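Local coordinates for peptidoglycan-N-acetylglucosamine deacetylase BC_1974 (Bacillus cereus, PDB 5N1P), which removes the acetyl group from N-acetylglucosamine residues of peptidoglycan as a metal-dependent hydrolase of the polysaccharide deacetylase (CE4) family, at residues A[4-9]-A[171-176]; A[17-22]-A[30-35]; A[54-59]-A[83-88]; A[118-123]-A[188-193]. One frame throughout, in Å; residues are numbered along the deposited sequence.

Contact 1 of 4, residues A[4-9]-A[171-176]; sequences AYLTFD and AAVPAI. With 8GK (~{N}-oxidanylnaphthalene-1-carboxamide), chain E.
Leu6 and Phe8 on strand 4-9 face Val173 and Ile176 on helix 171-176, the two axes running almost exactly antiparallel (177°) and coming within 11.9 Å of each other. The contact is made of methyl groups and one ring edge. Leu6 divides its branches: CD2 meets Ile176 CG2 at 4.1 Å, whereas CD1 lies farther off, 4.4 Å from Val173 CG1. Two residues along the strand, Phe8 offers the far rim of its ring, and Val173 CG2 sits near the ring plane, 4.0 Å from Phe8 CZ, so the methyl meets an edge and not a face. With Val173 CG1 anti to the backbone N (chi1 170°), its two methyls part, one toward each strand side chain. Phe32 of the neighbouring strand also meets the Phe8 ring. On the other side of the strand, Asp9, probably the proton acceptor of the reaction, reaches the inhibitor: its OD2 lies 2.8 Å from O14 of the hydroxamate, and its OD1 forms a salt bridge with Arg97. Strand 4-9 thus has two chemistries, apolar side chains packing the outer helix of this NodB-type deacetylase fold, and a carboxylate at its C-terminal end, at the active site.

Contact 2 of 4, residues A[17-22]-A[30-35]; sequences AELLNT and ATFFLI
Leu19 extends CG away from its backbone N (chi1 174°), and Phe32 swings its ring beside its own N (chi1 -69°), which sends the two side chains toward each other from opposite directions. Leu19 CD2 arrives at the edge of the Phe32 ring, near its plane, 3.7 Å from Phe32 CE2. Leu20, one residue on in helix 16-25, sets off along the flank of the contact, but its CD2 turns in to the ring, 3.9 Å from Phe32 CZ in an oblique approach. Two leucine methyls therefore gather at the far end of one phenyl ring. The helix and strand 31-34 belong to a beta-alpha-beta unit that starts with strand 2-9, and Phe32 is the strand residue that meets this stretch of helix. Glu49 of helix 43-51 also touches Phe32. Leu19 continues the apolar layer to Val170 and Val173 of helix 167-182. No hydrogen bond crosses between the two segments. The join is purely hydrophobic: buried leucine methyls and an aromatic ring pack the connecting helix on the parallel sheet, while the strand's backbone bonds run to strands 2-9 and 55-58.

Contact 3 of 4, residues A[54-59]-A[83-88]; sequences HYVGMH and GLIANI. With ZN (zinc ion), chain F; 8GK (~{N}-oxidanylnaphthalene-1-carboxamide), chain E.
Ile85 is the one helix residue that meets strand 55-58 here, an outer helix packing on a strand of the parallel sheet in the polysaccharide deacetylase fold. The segment axes approach to 9.3 Å at 149°. In Ile85, CG1 lies opposite the carbonyl carbon (chi1 -68°) and CG2 opposite the backbone N, and the residue reaches the strand with two methyls. CG2 lies 4.0 Å from Val56 CG1, the side chains crossing at a slant. CD1 goes deeper, 3.7 Å from the carbonyl O of Gly57 and 4.0 Å from Met58 CG. Met58 is bent at chi2 and chi3, which folds its chain back so that SD, as well as CG, lies beside this methyl. Gly57 has no side chain, and on the face of the strand turned from the helix the Tyr55 ring lies close to it. Farther out, Val39 of helix 36-41 touches Ile85, while Glu49 and Asn50 of helix 43-51 touch Val56. The strand then delivers His59 to the metal. Asp81 of helix 74-89 accepts a hydrogen bond from the His59 backbone N and so holds the main chain, whereas the bond of ND1 to the carbonyl O of Arg97, together with the NE2-zinc bond, sets the rotation of the imidazole. Asp10 and His63 are the other protein ligands, and the inhibitor chelates with both oxygens. His59 NE2 binds the zinc ion at 2.1 Å, with hydroxamate O14 at an equal 2.1 Å and O12 longer at 2.5 Å.

Contact 4 of 4, residues A[118-123]-A[188-193]; sequences GFKVWD and EAYHEE
Trp122 and Tyr190 make an aromatic pair that carries most of this contact. It is T-shaped: the Tyr190 edge points into one face of the indole, with the tyrosine ring centre 4.9 Å from the centre of the six-membered ring of Trp122 and the planes at 74°. Tyr190 CD1 stands above that face, shifted toward the rim, and comes within 3.6 Å of Trp122 CZ2, while Tyr190 CE1 lies beside CE2 and CZ2, 3.9 Å from Trp122 CE2. Tyr190 CG is swung to the far side from its N (chi1 176°), which extends the ring across to the tryptophan.

A looser van der Waals contact involves Lys120, which passes Tyr190 at about a right angle, its CG 4.1 Å from Tyr190 OH; the chain then bends at chi2 and carries the amino end away from the phenol.

The polar ends have partners beyond the two segments. Tyr190 OH is hydrogen-bonded to His195 ND1, and Trp122 NE1 bonds to the carbonyl O of Phe196, so both rings are held by the chain that follows 188-193.

More rings extend the pair: Tyr55 meets Tyr190 edge-to-face, and Phe196 meets Trp122 likewise, as does Tyr5. The result is an aromatic cluster that joins the short strand 120-121 to the C-terminal loop following strand 185-187 and to the main parallel sheet of this CE4 domain.

From the N terminus, strand 2-9 leads into helix 16-25 and strand 31-34, and contact 2 closes the short helix-to-strand half of this beta-alpha-beta unit. Contact 3 follows in series, closing the longer loop from strand 55-58 to helix 74-89. Contact 1 spans both, since strand 2-9 waits for helix 167-182 near the end of the chain. Contact 4 opens after contact 3 has closed and crosses contact 1, its first segment lying within that large loop and its second beyond it. Strands 2-9, 31-34 and 55-58 are successive neighbours in one sheet, joining contacts 1, 2 and 3. Tyr55 OH bonds to Glu192 OE2 at 2.6 Å, linking contacts 3 and 4.

Contact 1 of 4, residues A[4-9]-A[171-176]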
# COMPACT_ATOMS: atom_id res chain seq x y z
N ALA A 4 -2.25 12.27 5.26
CA ALA A 4 -1.51 11.03 5.49
C ALA A 4 -2.13 9.92 4.67
O ALA A 4 -3.34 9.70 4.72
CB ALA A 4 -1.52 10.66 6.98
N TYR A 5 -1.29 9.24 3.90
CA TYR A 5 -1.73 8.11 3.10
C TYR A 5 -1.25 6.81 3.70
O TYR A 5 -0.09 6.41 3.51
CB TYR A 5 -1.22 8.23 1.66
CG TYR A 5 -1.74 9.45 0.93
CD1 TYR A 5 -2.86 9.36 0.12
CD2 TYR A 5 -1.10 10.68 1.04
CE1 TYR A 5 -3.34 10.47 -0.55
CE2 TYR A 5 -1.57 11.79 0.37
CZ TYR A 5 -2.69 11.68 -0.43
OH TYR A 5 -3.17 12.78 -1.09
N LEU A 6 -2.11 6.16 4.48
CA LEU A 6 -1.79 4.85 5.01
C LEU A 6 -1.85 3.87 3.86
O LEU A 6 -2.84 3.83 3.13
CB LEU A 6 -2.78 4.43 6.09
CG LEU A 6 -2.63 5.00 7.49
CD1 LEU A 6 -3.78 4.53 8.36
CD2 LEU A 6 -1.29 4.58 8.08
N THR A 7 -0.80 3.07 3.70
CA THR A 7 -0.82 2.05 2.64
C THR A 7 -0.49 0.68 3.23
O THR A 7 0.38 0.55 4.11
CB THR A 7 0.17 2.37 1.47
OG1 THR A 7 1.54 2.22 1.90
CG2 THR A 7 -0.06 3.79 0.94
N PHE A 8 -1.20 -0.33 2.75
CA PHE A 8 -1.07 -1.67 3.31
C PHE A 8 -0.76 -2.65 2.20
O PHE A 8 -1.55 -2.80 1.28
CB PHE A 8 -2.36 -2.09 4.02
CG PHE A 8 -2.73 -1.20 5.16
CD1 PHE A 8 -2.16 -1.40 6.40
CD2 PHE A 8 -3.62 -0.14 4.98
CE1 PHE A 8 -2.47 -0.56 7.48
CE2 PHE A 8 -3.94 0.70 6.05
CZ PHE A 8 -3.36 0.49 7.30
N ASP A 9 0.38 -3.31 2.32
CA ASP A 9 0.89 -4.25 1.32
C ASP A 9 0.67 -5.72 1.69
O ASP A 9 0.62 -6.07 2.87
CB ASP A 9 2.40 -4.07 1.12
CG ASP A 9 2.77 -2.80 0.37
OD1 ASP A 9 1.88 -2.01 0.02
OD2 ASP A 9 4.00 -2.59 0.15
N ALA A 171 -2.79 -3.75 14.65
CA ALA A 171 -2.97 -3.27 16.02
C ALA A 171 -2.40 -1.87 16.25
O ALA A 171 -2.81 -1.16 17.17
CB ALA A 171 -2.34 -4.25 17.00
N ALA A 172 -1.47 -1.47 15.40
CA ALA A 172 -0.82 -0.18 15.55
C ALA A 172 -1.68 0.95 14.99
O ALA A 172 -1.47 2.12 15.30
CB ALA A 172 0.56 -0.19 14.87
N VAL A 173 -2.65 0.60 14.15
CA VAL A 173 -3.35 1.62 13.39
C VAL A 173 -4.16 2.62 14.27
O VAL A 173 -4.09 3.82 14.02
CB VAL A 173 -4.24 0.96 12.32
CG1 VAL A 173 -5.16 1.97 11.67
CG2 VAL A 173 -3.33 0.37 11.26
N PRO A 174 -4.88 2.15 15.32
CA PRO A 174 -5.56 3.16 16.13
C PRO A 174 -4.63 4.24 16.70
O PRO A 174 -4.97 5.42 16.64
CB PRO A 174 -6.18 2.34 17.27
CG PRO A 174 -6.43 1.02 16.65
CD PRO A 174 -5.25 0.78 15.73
N ALA A 175 -3.46 3.86 17.22
CA ALA A 175 -2.52 4.84 17.78
C ALA A 175 -1.90 5.73 16.71
O ALA A 175 -1.57 6.89 16.96
CB ALA A 175 -1.43 4.14 18.56
N ILE A 176 -1.73 5.18 15.51
CA ILE A 176 -1.21 5.96 14.40
C ILE A 176 -2.24 7.01 13.98
O ILE A 176 -1.89 8.17 13.74
CB ILE A 176 -0.86 5.07 13.19
CG1 ILE A 176 0.39 4.24 13.48
CG2 ILE A 176 -0.64 5.91 11.94
CD1 ILE A 176 0.62 3.14 12.47
C1 8GK E . 7.57 -4.58 0.20
C2 8GK E . 8.97 -4.31 0.64
C3 8GK E . 9.72 -5.37 1.12
C4 8GK E . 11.04 -5.16 1.52
C5 8GK E . 11.61 -3.89 1.42
C6 8GK E . 10.86 -2.83 0.92
C7 8GK E . 9.54 -3.04 0.53
C8 8GK E . 11.78 -6.22 2.01
C9 8GK E . 11.21 -7.49 2.11
C10 8GK E . 9.90 -7.70 1.72
C11 8GK E . 9.16 -6.64 1.22
O12 8GK E . 7.43 -5.27 -0.79
N13 8GK E . 6.52 -4.11 0.88
O14 8GK E . 5.38 -4.90 0.90

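Contact 2 of 4, residues A[17-22]-A[30-35]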
# COMPACT_ATOMS: atom_id res chain seq x y z
N ALA A 17 -10.18 -7.72 7.53
CA ALA A 17 -11.52 -7.31 7.91
C ALA A 17 -11.48 -6.45 9.18
O ALA A 17 -12.15 -5.43 9.27
CB ALA A 17 -12.42 -8.54 8.10
N GLU A 18 -10.66 -6.86 10.15
CA GLU A 18 -10.50 -6.08 11.37
C GLU A 18 -9.93 -4.69 11.08
O GLU A 18 -10.38 -3.69 11.65
CB GLU A 18 -9.61 -6.81 12.36
CG GLU A 18 -9.37 -6.02 13.64
CD GLU A 18 -8.64 -6.83 14.68
OE1 GLU A 18 -8.30 -7.99 14.39
OE2 GLU A 18 -8.40 -6.29 15.79
N LEU A 19 -8.93 -4.63 10.21
CA LEU A 19 -8.37 -3.35 9.81
C LEU A 19 -9.44 -2.45 9.18
O LEU A 19 -9.53 -1.27 9.51
CB LEU A 19 -7.21 -3.55 8.83
CG LEU A 19 -6.63 -2.28 8.23
CD1 LEU A 19 -6.11 -1.32 9.31
CD2 LEU A 19 -5.50 -2.64 7.26
N LEU A 20 -10.23 -3.01 8.28
CA LEU A 20 -11.29 -2.24 7.63
C LEU A 20 -12.28 -1.68 8.64
O LEU A 20 -12.74 -0.55 8.50
CB LEU A 20 -12.01 -3.10 6.60
CG LEU A 20 -11.16 -3.35 5.35
CD1 LEU A 20 -11.82 -4.41 4.48
CD2 LEU A 20 -10.99 -2.05 4.57
N ASN A 21 -12.60 -2.47 9.66
CA ASN A 21 -13.52 -2.02 10.70
C ASN A 21 -12.90 -0.88 11.50
O ASN A 21 -13.57 0.09 11.84
CB ASN A 21 -13.92 -3.18 11.60
CG ASN A 21 -14.74 -4.22 10.87
OD1 ASN A 21 -15.39 -3.93 9.87
ND2 ASN A 21 -14.71 -5.46 11.36
N THR A 22 -11.60 -0.99 11.78
CA THR A 22 -10.89 0.05 12.51
C THR A 22 -10.86 1.35 11.72
O THR A 22 -11.12 2.43 12.26
CB THR A 22 -9.46 -0.41 12.85
OG1 THR A 22 -9.53 -1.54 13.74
CG2 THR A 22 -8.67 0.71 13.52
N ALA A 30 -7.85 4.58 3.23
CA ALA A 30 -6.49 4.10 3.07
C ALA A 30 -6.30 3.48 1.70
O ALA A 30 -7.22 3.50 0.87
CB ALA A 30 -6.16 3.10 4.17
N THR A 31 -5.11 2.94 1.47
CA THR A 31 -4.74 2.39 0.17
C THR A 31 -4.18 0.99 0.38
O THR A 31 -3.39 0.78 1.29
CB THR A 31 -3.70 3.31 -0.51
OG1 THR A 31 -4.29 4.60 -0.72
CG2 THR A 31 -3.22 2.74 -1.85
N PHE A 32 -4.60 0.04 -0.45
CA PHE A 32 -4.21 -1.36 -0.31
C PHE A 32 -3.53 -1.83 -1.57
O PHE A 32 -4.04 -1.60 -2.65
CB PHE A 32 -5.43 -2.25 -0.04
CG PHE A 32 -6.06 -2.02 1.30
CD1 PHE A 32 -6.99 -1.01 1.49
CD2 PHE A 32 -5.67 -2.78 2.39
CE1 PHE A 32 -7.54 -0.78 2.73
CE2 PHE A 32 -6.22 -2.57 3.64
CZ PHE A 32 -7.16 -1.56 3.81
N PHE A 33 -2.40 -2.52 -1.44
CA PHE A 33 -1.67 -3.05 -2.59
C PHE A 33 -1.63 -4.56 -2.48
O PHE A 33 -1.03 -5.12 -1.56
CB PHE A 33 -0.25 -2.45 -2.65
CG PHE A 33 -0.23 -0.98 -2.95
CD1 PHE A 33 -0.56 -0.51 -4.23
CD2 PHE A 33 0.13 -0.06 -1.97
CE1 PHE A 33 -0.52 0.84 -4.52
CE2 PHE A 33 0.16 1.31 -2.26
CZ PHE A 33 -0.17 1.75 -3.53
N LEU A 34 -2.35 -5.21 -3.40
CA LEU A 34 -2.71 -6.61 -3.24
C LEU A 34 -1.86 -7.55 -4.09
O LEU A 34 -1.49 -7.21 -5.22
CB LEU A 34 -4.18 -6.80 -3.62
CG LEU A 34 -5.18 -5.87 -2.93
CD1 LEU A 34 -6.59 -6.34 -3.31
CD2 LEU A 34 -4.97 -5.90 -1.42
N ILE A 35 -1.60 -8.74 -3.55
CA ILE A 35 -0.89 -9.79 -4.27
C ILE A 35 -1.90 -10.71 -4.94
O ILE A 35 -2.89 -11.08 -4.33
CB ILE A 35 -0.00 -10.59 -3.33
CG1 ILE A 35 1.12 -9.69 -2.80
CG2 ILE A 35 0.56 -11.82 -4.04
CD1 ILE A 35 2.04 -10.36 -1.80

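Contact 3 of 4, residues A[54-59]-A[83-88]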
# COMPACT_ATOMS: atom_id res chain seq x y z
N HIS A 54 -11.68 2.83 0.00
CA HIS A 54 -10.23 2.72 -0.05
C HIS A 54 -9.77 2.48 -1.46
O HIS A 54 -10.52 1.98 -2.30
CB HIS A 54 -9.76 1.58 0.86
CG HIS A 54 -10.34 1.67 2.23
ND1 HIS A 54 -9.99 2.66 3.13
CD2 HIS A 54 -11.29 0.91 2.84
CE1 HIS A 54 -10.69 2.49 4.24
NE2 HIS A 54 -11.48 1.45 4.09
N TYR A 55 -8.53 2.84 -1.73
CA TYR A 55 -7.97 2.55 -3.04
C TYR A 55 -7.37 1.14 -3.07
O TYR A 55 -6.61 0.78 -2.19
CB TYR A 55 -6.90 3.57 -3.42
CG TYR A 55 -6.43 3.36 -4.84
CD1 TYR A 55 -5.35 2.54 -5.11
CD2 TYR A 55 -7.08 3.97 -5.89
CE1 TYR A 55 -4.93 2.32 -6.42
CE2 TYR A 55 -6.66 3.77 -7.21
CZ TYR A 55 -5.59 2.96 -7.46
OH TYR A 55 -5.16 2.76 -8.76
N VAL A 56 -7.73 0.37 -4.09
CA VAL A 56 -7.15 -0.95 -4.30
C VAL A 56 -6.22 -0.94 -5.51
O VAL A 56 -6.65 -0.68 -6.63
CB VAL A 56 -8.23 -2.01 -4.51
CG1 VAL A 56 -7.59 -3.33 -4.81
CG2 VAL A 56 -9.13 -2.10 -3.27
N GLY A 57 -4.95 -1.21 -5.26
CA GLY A 57 -3.95 -1.26 -6.31
C GLY A 57 -3.19 -2.58 -6.31
O GLY A 57 -3.54 -3.50 -5.57
N MET A 58 -2.13 -2.64 -7.11
CA MET A 58 -1.45 -3.91 -7.38
C MET A 58 -0.08 -4.01 -6.71
O MET A 58 0.67 -3.04 -6.68
CB MET A 58 -1.25 -4.10 -8.89
CG MET A 58 -2.53 -4.45 -9.65
SD MET A 58 -3.59 -3.05 -10.02
CE MET A 58 -2.46 -2.06 -10.99
N HIS A 59 0.24 -5.21 -6.24
CA HIS A 59 1.55 -5.47 -5.60
C HIS A 59 2.23 -6.71 -6.20
O HIS A 59 3.10 -7.29 -5.58
CB HIS A 59 1.39 -5.65 -4.09
CG HIS A 59 2.66 -5.55 -3.30
ND1 HIS A 59 3.63 -4.60 -3.55
CD2 HIS A 59 3.09 -6.25 -2.22
CE1 HIS A 59 4.61 -4.73 -2.67
NE2 HIS A 59 4.31 -5.73 -1.85
N GLY A 83 -6.06 -7.34 -13.81
CA GLY A 83 -7.21 -8.06 -14.37
C GLY A 83 -7.97 -8.83 -13.30
O GLY A 83 -9.20 -8.88 -13.33
N LEU A 84 -7.26 -9.44 -12.36
CA LEU A 84 -7.89 -10.17 -11.27
C LEU A 84 -8.74 -9.23 -10.40
O LEU A 84 -9.87 -9.57 -10.01
CB LEU A 84 -6.84 -10.85 -10.39
CG LEU A 84 -6.11 -12.02 -11.05
CD1 LEU A 84 -4.99 -12.53 -10.14
CD2 LEU A 84 -7.09 -13.14 -11.37
N ILE A 85 -8.19 -8.07 -10.10
CA ILE A 85 -8.93 -7.09 -9.32
C ILE A 85 -10.16 -6.59 -10.11
O ILE A 85 -11.27 -6.51 -9.55
CB ILE A 85 -8.01 -5.92 -8.92
CG1 ILE A 85 -6.98 -6.43 -7.92
CG2 ILE A 85 -8.82 -4.78 -8.29
CD1 ILE A 85 -5.81 -5.48 -7.70
N ALA A 86 -9.97 -6.30 -11.39
CA ALA A 86 -11.05 -5.78 -12.23
C ALA A 86 -12.20 -6.76 -12.34
O ALA A 86 -13.36 -6.36 -12.47
CB ALA A 86 -10.52 -5.43 -13.61
N ASN A 87 -11.90 -8.05 -12.29
CA ASN A 87 -12.92 -9.10 -12.35
C ASN A 87 -13.90 -9.00 -11.20
O ASN A 87 -15.06 -9.40 -11.30
CB ASN A 87 -12.28 -10.49 -12.35
CG ASN A 87 -11.60 -10.82 -13.66
OD1 ASN A 87 -11.98 -10.32 -14.71
ND2 ASN A 87 -10.59 -11.68 -13.59
N ILE A 88 -13.40 -8.48 -10.07
CA ILE A 88 -14.19 -8.38 -8.86
C ILE A 88 -14.90 -7.03 -8.77
O ILE A 88 -16.11 -6.97 -8.56
CB ILE A 88 -13.32 -8.56 -7.61
CG1 ILE A 88 -12.61 -9.91 -7.65
CG2 ILE A 88 -14.16 -8.42 -6.33
CD1 ILE A 88 -11.52 -10.06 -6.59
ZN ZN F . 5.43 -6.66 -0.30
C1 8GK E . 7.57 -4.58 0.20
C2 8GK E . 8.97 -4.31 0.64
C3 8GK E . 9.72 -5.37 1.12
C4 8GK E . 11.04 -5.16 1.52
C5 8GK E . 11.61 -3.89 1.42
C6 8GK E . 10.86 -2.83 0.92
C7 8GK E . 9.54 -3.04 0.53
C8 8GK E . 11.78 -6.22 2.01
C9 8GK E . 11.21 -7.49 2.11
C10 8GK E . 9.90 -7.70 1.72
C11 8GK E . 9.16 -6.64 1.22
O12 8GK E . 7.43 -5.27 -0.79
N13 8GK E . 6.52 -4.11 0.88
O14 8GK E . 5.38 -4.90 0.90
O HOH W 1 6.35 -7.42 1.66

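Contact 4 of 4, residues A[118-123]-A[188-193]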
# COMPACT_ATOMS: atom_id res chain seq x y z
N GLY A 118 0.47 2.44 -18.97
CA GLY A 118 -0.57 3.23 -18.33
C GLY A 118 -0.58 3.10 -16.82
O GLY A 118 -1.56 3.45 -16.17
N PHE A 119 0.52 2.61 -16.26
CA PHE A 119 0.61 2.40 -14.82
C PHE A 119 1.31 3.56 -14.12
O PHE A 119 2.08 4.30 -14.74
CB PHE A 119 1.36 1.11 -14.50
CG PHE A 119 0.65 -0.12 -14.93
CD1 PHE A 119 -0.38 -0.63 -14.16
CD2 PHE A 119 0.98 -0.76 -16.11
CE1 PHE A 119 -1.06 -1.77 -14.55
CE2 PHE A 119 0.30 -1.89 -16.50
CZ PHE A 119 -0.72 -2.40 -15.72
N LYS A 120 1.04 3.70 -12.83
CA LYS A 120 1.81 4.56 -11.95
C LYS A 120 2.51 3.71 -10.88
O LYS A 120 2.17 2.54 -10.69
CB LYS A 120 0.92 5.62 -11.27
CG LYS A 120 0.19 6.56 -12.22
CD LYS A 120 1.14 7.47 -12.98
CE LYS A 120 0.35 8.46 -13.84
NZ LYS A 120 1.24 9.31 -14.67
N VAL A 121 3.48 4.31 -10.20
CA VAL A 121 4.26 3.62 -9.18
C VAL A 121 4.34 4.48 -7.93
O VAL A 121 4.78 5.63 -8.01
CB VAL A 121 5.71 3.33 -9.66
CG1 VAL A 121 6.58 2.90 -8.48
CG2 VAL A 121 5.72 2.27 -10.75
N TRP A 122 3.94 3.93 -6.79
CA TRP A 122 4.15 4.60 -5.52
C TRP A 122 5.07 3.77 -4.63
O TRP A 122 4.80 2.57 -4.39
CB TRP A 122 2.83 4.85 -4.78
CG TRP A 122 2.32 6.25 -4.89
CD1 TRP A 122 2.65 7.18 -5.85
CD2 TRP A 122 1.44 6.91 -3.98
NE1 TRP A 122 1.99 8.37 -5.60
CE2 TRP A 122 1.25 8.23 -4.44
CE3 TRP A 122 0.78 6.51 -2.80
CZ2 TRP A 122 0.45 9.15 -3.79
CZ3 TRP A 122 -0.03 7.44 -2.16
CH2 TRP A 122 -0.18 8.74 -2.65
N ASP A 123 6.14 4.40 -4.17
CA ASP A 123 6.92 3.86 -3.07
C ASP A 123 6.31 4.45 -1.79
O ASP A 123 5.09 4.46 -1.64
CB ASP A 123 8.41 4.19 -3.23
CG ASP A 123 9.04 3.47 -4.41
OD1 ASP A 123 8.97 2.22 -4.45
OD2 ASP A 123 9.62 4.13 -5.31
N GLU A 188 -6.52 10.07 3.83
CA GLU A 188 -7.17 9.86 2.55
C GLU A 188 -6.61 8.67 1.82
O GLU A 188 -5.47 8.25 2.04
CB GLU A 188 -7.03 11.09 1.65
CG GLU A 188 -7.82 12.31 2.12
CD GLU A 188 -7.98 13.34 1.03
OE1 GLU A 188 -7.00 13.58 0.29
OE2 GLU A 188 -9.08 13.92 0.91
N ALA A 189 -7.44 8.12 0.95
CA ALA A 189 -6.98 7.10 0.01
C ALA A 189 -6.28 7.77 -1.15
O ALA A 189 -6.47 8.96 -1.41
CB ALA A 189 -8.13 6.27 -0.49
N TYR A 190 -5.48 7.00 -1.87
CA TYR A 190 -4.99 7.44 -3.16
C TYR A 190 -6.12 7.67 -4.12
O TYR A 190 -7.11 6.96 -4.12
CB TYR A 190 -4.01 6.42 -3.74
CG TYR A 190 -3.52 6.75 -5.14
CD1 TYR A 190 -2.41 7.58 -5.33
CD2 TYR A 190 -4.13 6.19 -6.27
CE1 TYR A 190 -1.95 7.87 -6.60
CE2 TYR A 190 -3.67 6.48 -7.54
CZ TYR A 190 -2.57 7.31 -7.70
OH TYR A 190 -2.14 7.56 -8.99
N HIS A 191 -5.91 8.65 -4.98
CA HIS A 191 -6.87 9.15 -5.98
C HIS A 191 -6.20 9.31 -7.36
O HIS A 191 -5.29 10.12 -7.51
CB HIS A 191 -7.39 10.40 -5.32
CG HIS A 191 -8.47 10.15 -4.32
ND1 HIS A 191 -8.25 9.77 -3.01
CD2 HIS A 191 -9.73 10.65 -4.34
CE1 HIS A 191 -9.39 9.81 -2.34
NE2 HIS A 191 -10.31 10.35 -3.14
N GLU A 192 -6.58 8.43 -8.29
CA GLU A 192 -5.97 8.39 -9.62
C GLU A 192 -6.03 9.75 -10.32
O GLU A 192 -5.07 10.18 -10.96
CB GLU A 192 -6.61 7.33 -10.52
CG GLU A 192 -6.08 5.92 -10.27
CD GLU A 192 -6.76 4.84 -11.10
OE1 GLU A 192 -7.51 5.15 -12.05
OE2 GLU A 192 -6.54 3.65 -10.78
N GLU A 193 -7.16 10.44 -10.18
CA GLU A 193 -7.34 11.74 -10.81
C GLU A 193 -6.52 12.83 -10.12
O GLU A 193 -6.42 13.95 -10.63
CB GLU A 193 -8.82 12.12 -10.81
CG GLU A 193 -9.45 12.27 -9.42
CD GLU A 193 -9.92 10.95 -8.81
OE1 GLU A 193 -9.35 9.88 -9.14
OE2 GLU A 193 -10.86 10.98 -7.99